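Local coordinates for uncharacterized protein (Legionella longbeachae NSW150, PDB 4JZA), which is a phosphoinositide phosphatase that probably removes the 3-phosphate from phosphatidylinositol 3-phosphate and probably acts on lipid metabolism in the interaction of pathogen and host, at residues T729-G732 against I733-L737; S742-G746 against K747-I751; D585-N588 against R589-V593. All coordinates share one frame; numbering follows the deposited sequence.

Interaction 1: residues T729-G732 against I733-L737; sequences TPDG and IKQIL
Asp731 and Gln735, one turn apart at the start of helix 731-740, lean toward each other at a slant, their carboxylate and amide planes turned 64° apart. Gln735 NE2 gives a hydrogen bond of 3.0 Å to Asp731 OD2, reaching the oxygen from above the carboxylate plane and not within it. Two torsions bring the groups together: the Asp731 carboxylate lies opposite its own backbone N (chi1 -161°), while CG of Gln735 is turned back beside its backbone N and the chain runs on extended toward the start of the helix. Below this pair the backbone is already helical, with Gln735 N bonded to Asp731 O at 2.8 Å.

On the loop side, Thr729 meets the first turn through its methyl group. Thr729 CG2 reaches Ile733 CG2 at 3.8 Å, the two side chains crossing at about a right angle, and it also touches CG of Lys734. Pro730 lies alongside Ile733 and points the same way, its ring CG 4.0 Å from Ile733 CG1. As the N-cap residue, Pro730 contributes its carbonyl: Lys734 N bonds to Pro730 O at 3.1 Å, and Ile733 N adds a weak bond to the same oxygen. Gly732 O accepts from Ile736 N in the following turn.

Ile733 and Ile736 face inward onto Ile702 of helix 676-702, Gln735 and Ile736 meet Val759 and Ile756 of helix 748-761, and Pro730 and Ile733 rest on Tyr778 of helix 772-782, which places this helix start within the helical C-terminal region.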
ATOM      1  N   THR A 729      51.417 -10.365 -14.754  1.00 46.60           N
ATOM      2  CA  THR A 729      50.625  -9.974 -13.603  1.00 44.46           C
ATOM      3  C   THR A 729      49.135 -10.166 -13.881  1.00 42.81           C
ATOM      4  O   THR A 729      48.650  -9.696 -14.872  1.00 46.64           O
ATOM      5  CB  THR A 729      50.860  -8.498 -13.249  1.00 45.08           C
ATOM      6  OG1 THR A 729      52.261  -8.217 -13.126  1.00 45.24           O
ATOM      7  CG2 THR A 729      50.223  -8.170 -11.934  1.00 45.42           C
ATOM      8  N   PRO A 730      48.391 -10.827 -12.994  1.00 40.93           N
ATOM      9  CA  PRO A 730      46.936 -10.880 -13.161  1.00 40.05           C
ATOM     10  C   PRO A 730      46.274  -9.499 -13.217  1.00 43.13           C
ATOM     11  O   PRO A 730      46.686  -8.564 -12.495  1.00 47.55           O
ATOM     12  CB  PRO A 730      46.440 -11.626 -11.910  1.00 39.73           C
ATOM     13  CG  PRO A 730      47.628 -12.133 -11.196  1.00 39.86           C
ATOM     14  CD  PRO A 730      48.854 -11.446 -11.741  1.00 41.49           C
ATOM     15  N   ASP A 731      45.253  -9.361 -14.056  1.00 43.25           N
ATOM     16  CA  ASP A 731      44.674  -8.062 -14.347  1.00 43.10           C
ATOM     17  C   ASP A 731      44.097  -7.377 -13.114  1.00 41.78           C
ATOM     18  O   ASP A 731      44.237  -6.135 -12.977  1.00 42.60           O
ATOM     19  CB  ASP A 731      43.601  -8.174 -15.439  1.00 46.09           C
ATOM     20  CG  ASP A 731      43.283  -6.811 -16.119  1.00 50.79           C
ATOM     21  OD1 ASP A 731      44.201  -6.267 -16.836  1.00 51.28           O
ATOM     22  OD2 ASP A 731      42.118  -6.326 -15.941  1.00 48.28           O
ATOM     23  N   GLY A 732      43.471  -8.167 -12.231  1.00 36.88           N
ATOM     24  CA  GLY A 732      42.986  -7.660 -10.949  1.00 35.33           C
ATOM     25  C   GLY A 732      44.035  -6.947 -10.114  1.00 35.17           C
ATOM     26  O   GLY A 732      43.797  -5.864  -9.568  1.00 32.44           O
ATOM     27  N   ILE A 733      45.218  -7.524 -10.075  1.00 36.62           N
ATOM     28  CA  ILE A 733      46.310  -6.932  -9.378  1.00 40.65           C
ATOM     29  C   ILE A 733      46.803  -5.668 -10.076  1.00 43.80           C
ATOM     30  O   ILE A 733      47.115  -4.685  -9.390  1.00 43.41           O
ATOM     31  CB  ILE A 733      47.453  -7.926  -9.251  1.00 43.12           C
ATOM     32  CG1 ILE A 733      47.028  -9.180  -8.500  1.00 42.82           C
ATOM     33  CG2 ILE A 733      48.645  -7.283  -8.555  1.00 45.70           C
ATOM     34  CD1 ILE A 733      46.627  -8.943  -7.061  1.00 45.31           C
ATOM     35  N   LYS A 734      46.859  -5.683 -11.418  1.00 47.12           N
ATOM     36  CA  LYS A 734      47.250  -4.488 -12.191  1.00 49.91           C
ATOM     37  C   LYS A 734      46.300  -3.356 -11.889  1.00 49.92           C
ATOM     38  O   LYS A 734      46.719  -2.203 -11.710  1.00 57.04           O
ATOM     39  CB  LYS A 734      47.251  -4.734 -13.695  1.00 53.61           C
ATOM     40  CG  LYS A 734      48.325  -5.700 -14.193  1.00 61.86           C
ATOM     41  CD  LYS A 734      48.502  -5.691 -15.721  1.00 68.55           C
ATOM     42  CE  LYS A 734      48.566  -4.258 -16.285  1.00 75.76           C
ATOM     43  NZ  LYS A 734      49.301  -4.140 -17.584  1.00 78.71           N
ATOM     44  N   GLN A 735      45.022  -3.694 -11.804  1.00 44.75           N
ATOM     45  CA  GLN A 735      44.019  -2.722 -11.483  1.00 44.30           C
ATOM     46  C   GLN A 735      44.110  -2.132 -10.100  1.00 45.34           C
ATOM     47  O   GLN A 735      43.751  -0.965  -9.902  1.00 46.64           O
ATOM     48  CB  GLN A 735      42.661  -3.347 -11.616  1.00 41.99           C
ATOM     49  CG  GLN A 735      42.206  -3.335 -13.049  1.00 42.97           C
ATOM     50  CD  GLN A 735      40.787  -3.759 -13.158  1.00 42.82           C
ATOM     51  OE1 GLN A 735      39.863  -3.102 -12.598  1.00 47.56           O
ATOM     52  NE2 GLN A 735      40.579  -4.868 -13.840  1.00 41.26           N
ATOM     53  N   ILE A 736      44.547  -2.946  -9.150  1.00 45.40           N
ATOM     54  CA  ILE A 736      44.717  -2.504  -7.792  1.00 45.34           C
ATOM     55  C   ILE A 736      45.960  -1.649  -7.686  1.00 44.78           C
ATOM     56  O   ILE A 736      45.931  -0.675  -6.999  1.00 42.73           O
ATOM     57  CB  ILE A 736      44.697  -3.684  -6.810  1.00 46.40           C
ATOM     58  CG1 ILE A 736      43.275  -4.264  -6.769  1.00 45.86           C
ATOM     59  CG2 ILE A 736      45.083  -3.219  -5.430  1.00 47.68           C
ATOM     60  CD1 ILE A 736      43.177  -5.648  -6.180  1.00 45.21           C
ATOM     61  N   LEU A 737      47.025  -1.951  -8.405  1.00 49.84           N
ATOM     62  CA  LEU A 737      48.099  -0.948  -8.560  1.00 55.52           C
ATOM     63  C   LEU A 737      47.580   0.363  -9.138  1.00 57.96           C
ATOM     64  O   LEU A 737      47.853   1.424  -8.581  1.00 62.17           O
ATOM     65  CB  LEU A 737      49.237  -1.455  -9.436  1.00 55.38           C
ATOM     66  CG  LEU A 737      50.054  -2.532  -8.731  1.00 58.92           C
ATOM     67  CD1 LEU A 737      50.664  -3.459  -9.761  1.00 61.68           C
ATOM     68  CD2 LEU A 737      51.147  -1.958  -7.836  1.00 58.36           C
TER

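Interaction 2: residues S742-G746 against K747-I751; sequences SPSSG and KDNII
Ser744 OG gives a hydrogen bond to the side-chain carbonyl of Asn749, with OD1 2.8 Å away and the hydroxyl almost in line with the C=O bond (165° at the oxygen). Asn749 has its CG beside the backbone N (chi1 -75°), which folds the amide back over the loop that leads into the helix. The other end of that amide is held as well, because ND2 bonds to Thr692 OG1 of helix 676-702. These two partners are consistent with the modelled flip of the amide, oxygen toward the loop and nitrogen toward the neighbouring helix.

The backbone bonds are longer. Asp748 N donates to Ser745 O at 3.2 Å and closes a type II' beta turn. Gly746 takes the second position of that turn with a positive phi (74°), a geometry to which glycine is well suited. A weaker bond follows, from Asn749 N to Gly746 O at 3.3 Å.

Outside this polar framework, Ser744 CB sits over the Asp748 carboxylate, 3.7 Å from CG and about equally far from the two oxygens. Tyr695 of helix 676-702 packs against both Ser744 and Asn749, while further along the same helix Glu688 is touched by Lys747 and Ala683 by Ile750. Arg752 bonds through NH1 to Ser742 O, tying the beginning of the loop to the next helical turn.

This is a short connection between consecutive helices, 731-740 and 748-761, in which a type II' beta turn with glycine at its second position swings the chain into the new helix and a serine-asparagine side-chain bond spans the bend.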
ATOM      1  N   SER A 742      47.749   7.134  -7.439  1.00 95.28           N
ATOM      2  CA  SER A 742      47.581   8.424  -6.715  1.00 93.75           C
ATOM      3  C   SER A 742      47.866   8.210  -5.229  1.00101.33           C
ATOM      4  O   SER A 742      47.599   7.134  -4.720  1.00101.60           O
ATOM      5  CB  SER A 742      46.152   8.967  -6.848  1.00 86.81           C
ATOM      6  OG  SER A 742      45.959   9.657  -8.060  1.00 85.41           O
ATOM      7  N   PRO A 743      48.407   9.221  -4.519  1.00114.95           N
ATOM      8  CA  PRO A 743      48.473   9.043  -3.050  1.00113.73           C
ATOM      9  C   PRO A 743      47.128   9.422  -2.402  1.00109.81           C
ATOM     10  O   PRO A 743      46.396  10.262  -2.945  1.00108.87           O
ATOM     11  CB  PRO A 743      49.627   9.974  -2.611  1.00111.77           C
ATOM     12  CG  PRO A 743      50.084  10.699  -3.855  1.00116.68           C
ATOM     13  CD  PRO A 743      49.061  10.472  -4.942  1.00115.73           C
ATOM     14  N   SER A 744      46.796   8.785  -1.277  1.00105.28           N
ATOM     15  CA  SER A 744      45.489   8.972  -0.600  1.00104.38           C
ATOM     16  C   SER A 744      45.615   8.803   0.911  1.00 96.36           C
ATOM     17  O   SER A 744      46.375   7.954   1.379  1.00 80.63           O
ATOM     18  CB  SER A 744      44.413   7.994  -1.146  1.00105.53           C
ATOM     19  OG  SER A 744      44.325   6.740  -0.458  1.00 93.44           O
ATOM     20  N   SER A 745      44.855   9.599   1.662  1.00 91.98           N
ATOM     21  CA  SER A 745      44.887   9.511   3.115  1.00 92.75           C
ATOM     22  C   SER A 745      43.501   9.651   3.734  1.00 87.75           C
ATOM     23  O   SER A 745      42.640  10.367   3.208  1.00 82.36           O
ATOM     24  CB  SER A 745      45.855  10.555   3.694  1.00 92.57           C
ATOM     25  OG  SER A 745      46.044  11.623   2.782  1.00 92.75           O
ATOM     26  N   GLY A 746      43.304   8.922   4.830  1.00 84.25           N
ATOM     27  CA  GLY A 746      42.195   9.137   5.735  1.00 88.06           C
ATOM     28  C   GLY A 746      40.835   8.685   5.249  1.00 94.20           C
ATOM     29  O   GLY A 746      40.589   7.478   5.143  1.00100.31           O
ATOM     30  N   LYS A 747      39.937   9.655   5.030  1.00 94.02           N
ATOM     31  CA  LYS A 747      38.616   9.407   4.445  1.00 97.49           C
ATOM     32  C   LYS A 747      38.805   8.740   3.081  1.00 90.89           C
ATOM     33  O   LYS A 747      38.082   7.793   2.726  1.00 77.40           O
ATOM     34  CB  LYS A 747      37.808  10.724   4.240  1.00111.93           C
ATOM     35  CG  LYS A 747      36.591  10.946   5.152  1.00114.29           C
ATOM     36  CD  LYS A 747      36.871  11.895   6.312  1.00120.93           C
ATOM     37  CE  LYS A 747      38.238  11.638   6.951  1.00120.71           C
ATOM     38  NZ  LYS A 747      38.407  12.324   8.255  1.00119.03           N
ATOM     39  N   ASP A 748      39.779   9.258   2.324  1.00 83.93           N
ATOM     40  CA  ASP A 748      40.057   8.778   0.962  1.00 82.74           C
ATOM     41  C   ASP A 748      40.201   7.243   0.905  1.00 71.18           C
ATOM     42  O   ASP A 748      39.682   6.600   0.004  1.00 67.21           O
ATOM     43  CB  ASP A 748      41.311   9.467   0.393  1.00 89.27           C
ATOM     44  CG  ASP A 748      41.175   9.820  -1.091  1.00 96.28           C
ATOM     45  OD1 ASP A 748      40.577   9.037  -1.872  1.00 90.46           O
ATOM     46  OD2 ASP A 748      41.671  10.907  -1.469  1.00104.36           O
ATOM     47  N   ASN A 749      40.862   6.675   1.910  1.00 61.75           N
ATOM     48  CA  ASN A 749      41.085   5.240   2.011  1.00 53.02           C
ATOM     49  C   ASN A 749      39.828   4.410   1.973  1.00 49.13           C
ATOM     50  O   ASN A 749      39.883   3.273   1.533  1.00 48.60           O
ATOM     51  CB  ASN A 749      41.862   4.919   3.282  1.00 51.95           C
ATOM     52  CG  ASN A 749      43.345   5.288   3.182  1.00 54.08           C
ATOM     53  OD1 ASN A 749      43.846   5.643   2.101  1.00 55.99           O
ATOM     54  ND2 ASN A 749      44.064   5.181   4.310  1.00 50.27           N
ATOM     55  N   ILE A 750      38.711   4.957   2.447  1.00 46.85           N
ATOM     56  CA  ILE A 750      37.444   4.228   2.429  1.00 48.00           C
ATOM     57  C   ILE A 750      36.981   4.026   0.980  1.00 51.50           C
ATOM     58  O   ILE A 750      36.535   2.945   0.644  1.00 52.47           O
ATOM     59  CB  ILE A 750      36.353   4.939   3.244  1.00 46.52           C
ATOM     60  CG1 ILE A 750      36.773   5.049   4.712  1.00 48.66           C
ATOM     61  CG2 ILE A 750      35.034   4.200   3.189  1.00 45.66           C
ATOM     62  CD1 ILE A 750      35.690   5.632   5.639  1.00 47.88           C
ATOM     63  N   ILE A 751      37.098   5.055   0.135  1.00 54.61           N
ATOM     64  CA  ILE A 751      36.686   4.948  -1.270  1.00 57.74           C
ATOM     65  C   ILE A 751      37.641   4.008  -2.009  1.00 52.01           C
ATOM     66  O   ILE A 751      37.237   3.190  -2.827  1.00 49.72           O
ATOM     67  CB  ILE A 751      36.618   6.305  -2.081  1.00 67.59           C
ATOM     68  CG1 ILE A 751      36.712   7.590  -1.224  1.00 74.55           C
ATOM     69  CG2 ILE A 751      35.353   6.348  -2.941  1.00 69.67           C
ATOM     70  CD1 ILE A 751      35.411   8.337  -0.969  1.00 73.71           C
TER

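Interaction 3: residues D585-N588 against R589-V593; sequences DKEN and RIRFV
The Arg591 guanidinium has the carboxylate of Glu587 over one face: CD stands 3.6 Å above the plane, over its centre, and the two flat groups are nearly perpendicular (82°). Glu587 OE2 points down at the guanidinium and forms a salt bridge with Arg591 NH2 at 2.8 Å, coming from over the face. Asn588 OD1 approaches the same group obliquely, 4.5 Å from Arg591 NH1. Glu587 and Arg591 run side by side in the same direction, the glutamate with CG opposite its backbone N (chi1 172°) and the arginine extended from CG to NE.

Beneath the pair, Arg591 N bonds to Glu587 O at 3.0 Å. Lys586, the N-cap residue, offers its carbonyl O to Ile590 N at 3.1 Å and, weakly, to Arg589 N. Ile590 CD1 reaches back to Asp585 O at 3.5 Å.

Asn588 ND2 is bonded to Glu582 OE1, and Arg589 forms a salt bridge with Asp629 of helix 628-637. Phe592 meets His563 of helix 556-574 edge to face, Arg591 touches Tyr574 of that helix, and Val593 packs on Ile630, so the start of helix 587-602 lies against helices 556-574 and 628-637.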
ATOM      1  N   ASP A 585     -21.517  31.098 -19.200  1.00 66.89           N
ATOM      2  CA  ASP A 585     -21.393  32.540 -19.284  1.00 72.54           C
ATOM      3  C   ASP A 585     -22.043  33.190 -18.066  1.00 69.98           C
ATOM      4  O   ASP A 585     -21.674  34.287 -17.666  1.00 69.46           O
ATOM      5  CB  ASP A 585     -22.163  33.074 -20.516  1.00 85.15           C
ATOM      6  CG  ASP A 585     -21.720  32.451 -21.880  1.00 86.37           C
ATOM      7  OD1 ASP A 585     -21.727  31.195 -22.044  1.00 73.69           O
ATOM      8  OD2 ASP A 585     -21.444  33.265 -22.814  1.00 86.76           O
ATOM      9  N   LYS A 586     -23.036  32.505 -17.516  1.00 70.85           N
ATOM     10  CA  LYS A 586     -24.001  33.080 -16.570  1.00 77.41           C
ATOM     11  C   LYS A 586     -23.561  33.193 -15.145  1.00 68.85           C
ATOM     12  O   LYS A 586     -22.789  32.396 -14.663  1.00 64.06           O
ATOM     13  CB  LYS A 586     -25.279  32.257 -16.568  1.00 85.72           C
ATOM     14  CG  LYS A 586     -25.941  32.288 -17.926  1.00100.03           C
ATOM     15  CD  LYS A 586     -27.444  32.099 -17.850  1.00109.64           C
ATOM     16  CE  LYS A 586     -28.086  32.739 -19.067  1.00111.38           C
ATOM     17  NZ  LYS A 586     -29.458  32.219 -19.272  1.00116.53           N
ATOM     18  N   GLU A 587     -24.123  34.181 -14.472  1.00 66.64           N
ATOM     19  CA  GLU A 587     -23.682  34.595 -13.155  1.00 66.99           C
ATOM     20  C   GLU A 587     -23.861  33.458 -12.162  1.00 63.92           C
ATOM     21  O   GLU A 587     -22.968  33.189 -11.359  1.00 64.92           O
ATOM     22  CB  GLU A 587     -24.438  35.842 -12.775  1.00 70.45           C
ATOM     23  CG  GLU A 587     -24.314  36.385 -11.365  1.00 83.18           C
ATOM     24  CD  GLU A 587     -25.437  37.403 -11.082  1.00 97.01           C
ATOM     25  OE1 GLU A 587     -26.079  37.910 -12.031  1.00109.04           O
ATOM     26  OE2 GLU A 587     -25.723  37.702  -9.916  1.00101.01           O
ATOM     27  N   ASN A 588     -24.964  32.732 -12.264  1.00 57.04           N
ATOM     28  CA  ASN A 588     -25.163  31.550 -11.425  1.00 54.00           C
ATOM     29  C   ASN A 588     -24.106  30.427 -11.493  1.00 54.96           C
ATOM     30  O   ASN A 588     -23.790  29.770 -10.487  1.00 50.77           O
ATOM     31  CB  ASN A 588     -26.469  30.904 -11.805  1.00 53.83           C
ATOM     32  CG  ASN A 588     -27.674  31.647 -11.293  1.00 54.13           C
ATOM     33  OD1 ASN A 588     -27.595  32.705 -10.625  1.00 51.00           O
ATOM     34  ND2 ASN A 588     -28.818  31.089 -11.604  1.00 49.31           N
ATOM     35  N   ARG A 589     -23.645  30.131 -12.700  1.00 55.11           N
ATOM     36  CA  ARG A 589     -22.659  29.085 -12.874  1.00 54.88           C
ATOM     37  C   ARG A 589     -21.333  29.601 -12.383  1.00 57.34           C
ATOM     38  O   ARG A 589     -20.595  28.851 -11.771  1.00 64.01           O
ATOM     39  CB  ARG A 589     -22.582  28.642 -14.326  1.00 55.60           C
ATOM     40  CG  ARG A 589     -21.558  27.580 -14.661  1.00 57.02           C
ATOM     41  CD  ARG A 589     -21.820  26.223 -14.026  1.00 57.82           C
ATOM     42  NE  ARG A 589     -20.717  25.310 -14.329  1.00 56.25           N
ATOM     43  CZ  ARG A 589     -20.544  24.128 -13.761  1.00 55.05           C
ATOM     44  NH1 ARG A 589     -21.414  23.628 -12.896  1.00 55.70           N
ATOM     45  NH2 ARG A 589     -19.494  23.422 -14.073  1.00 61.29           N
ATOM     46  N   ILE A 590     -21.062  30.887 -12.612  1.00 59.80           N
ATOM     47  CA  ILE A 590     -19.784  31.490 -12.267  1.00 59.26           C
ATOM     48  C   ILE A 590     -19.607  31.435 -10.785  1.00 55.44           C
ATOM     49  O   ILE A 590     -18.505  31.193 -10.297  1.00 62.97           O
ATOM     50  CB  ILE A 590     -19.649  32.951 -12.789  1.00 61.42           C
ATOM     51  CG1 ILE A 590     -19.155  32.970 -14.242  1.00 64.24           C
ATOM     52  CG2 ILE A 590     -18.637  33.780 -12.001  1.00 58.85           C
ATOM     53  CD1 ILE A 590     -19.512  34.272 -14.948  1.00 70.12           C
ATOM     54  N   ARG A 591     -20.691  31.640 -10.071  1.00 57.20           N
ATOM     55  CA  ARG A 591     -20.647  31.673  -8.612  1.00 60.13           C
ATOM     56  C   ARG A 591     -20.494  30.342  -7.926  1.00 56.24           C
ATOM     57  O   ARG A 591     -20.015  30.260  -6.780  1.00 53.41           O
ATOM     58  CB  ARG A 591     -21.914  32.275  -8.116  1.00 63.69           C
ATOM     59  CG  ARG A 591     -21.899  33.766  -8.262  1.00 71.45           C
ATOM     60  CD  ARG A 591     -23.313  34.201  -8.055  1.00 77.37           C
ATOM     61  NE  ARG A 591     -23.421  35.616  -7.806  1.00 86.63           N
ATOM     62  CZ  ARG A 591     -24.582  36.223  -7.640  1.00 91.47           C
ATOM     63  NH1 ARG A 591     -25.723  35.525  -7.708  1.00 85.62           N
ATOM     64  NH2 ARG A 591     -24.600  37.526  -7.411  1.00 99.28           N
ATOM     65  N   PHE A 592     -20.978  29.324  -8.618  1.00 52.36           N
ATOM     66  CA  PHE A 592     -20.822  27.974  -8.181  1.00 51.53           C
ATOM     67  C   PHE A 592     -19.372  27.547  -8.433  1.00 50.20           C
ATOM     68  O   PHE A 592     -18.692  27.020  -7.541  1.00 49.63           O
ATOM     69  CB  PHE A 592     -21.835  27.068  -8.913  1.00 51.26           C
ATOM     70  CG  PHE A 592     -21.735  25.621  -8.521  1.00 48.54           C
ATOM     71  CD1 PHE A 592     -21.978  25.252  -7.222  1.00 44.91           C
ATOM     72  CD2 PHE A 592     -21.351  24.643  -9.440  1.00 47.02           C
ATOM     73  CE1 PHE A 592     -21.872  23.937  -6.830  1.00 46.15           C
ATOM     74  CE2 PHE A 592     -21.249  23.317  -9.048  1.00 46.48           C
ATOM     75  CZ  PHE A 592     -21.523  22.962  -7.739  1.00 44.97           C
ATOM     76  N   VAL A 593     -18.897  27.821  -9.641  1.00 46.42           N
ATOM     77  CA  VAL A 593     -17.537  27.517 -10.009  1.00 45.90           C
ATOM     78  C   VAL A 593     -16.577  28.150  -9.017  1.00 45.58           C
ATOM     79  O   VAL A 593     -15.565  27.547  -8.635  1.00 44.61           O
ATOM     80  CB  VAL A 593     -17.235  27.942 -11.457  1.00 48.31           C
ATOM     81  CG1 VAL A 593     -15.757  27.776 -11.825  1.00 48.27           C
ATOM     82  CG2 VAL A 593     -18.052  27.090 -12.425  1.00 51.92           C
TER

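All three are local contacts where a helix begins, and none is wholly core. Interactions 1 and 2 belong to consecutive helices of the phosphoinositide phosphatase C-terminal domain, with centres about 19 Å apart, and both elements pack on helix 676-702. Interaction 3 opens helix 587-602 elsewhere in the chain, its centre about 77 Å from that of interaction 1. Interactions 1 and 3 are partly buried and share an N-cap residue whose carbonyl accepts the first helical bond and an i to i+4 side-chain pair, an amide-carboxylate hydrogen bond in one and a salt bridge in the other. Interaction 2, a surface contact, relies instead on a turn and a neutral hydroxyl-amide bond.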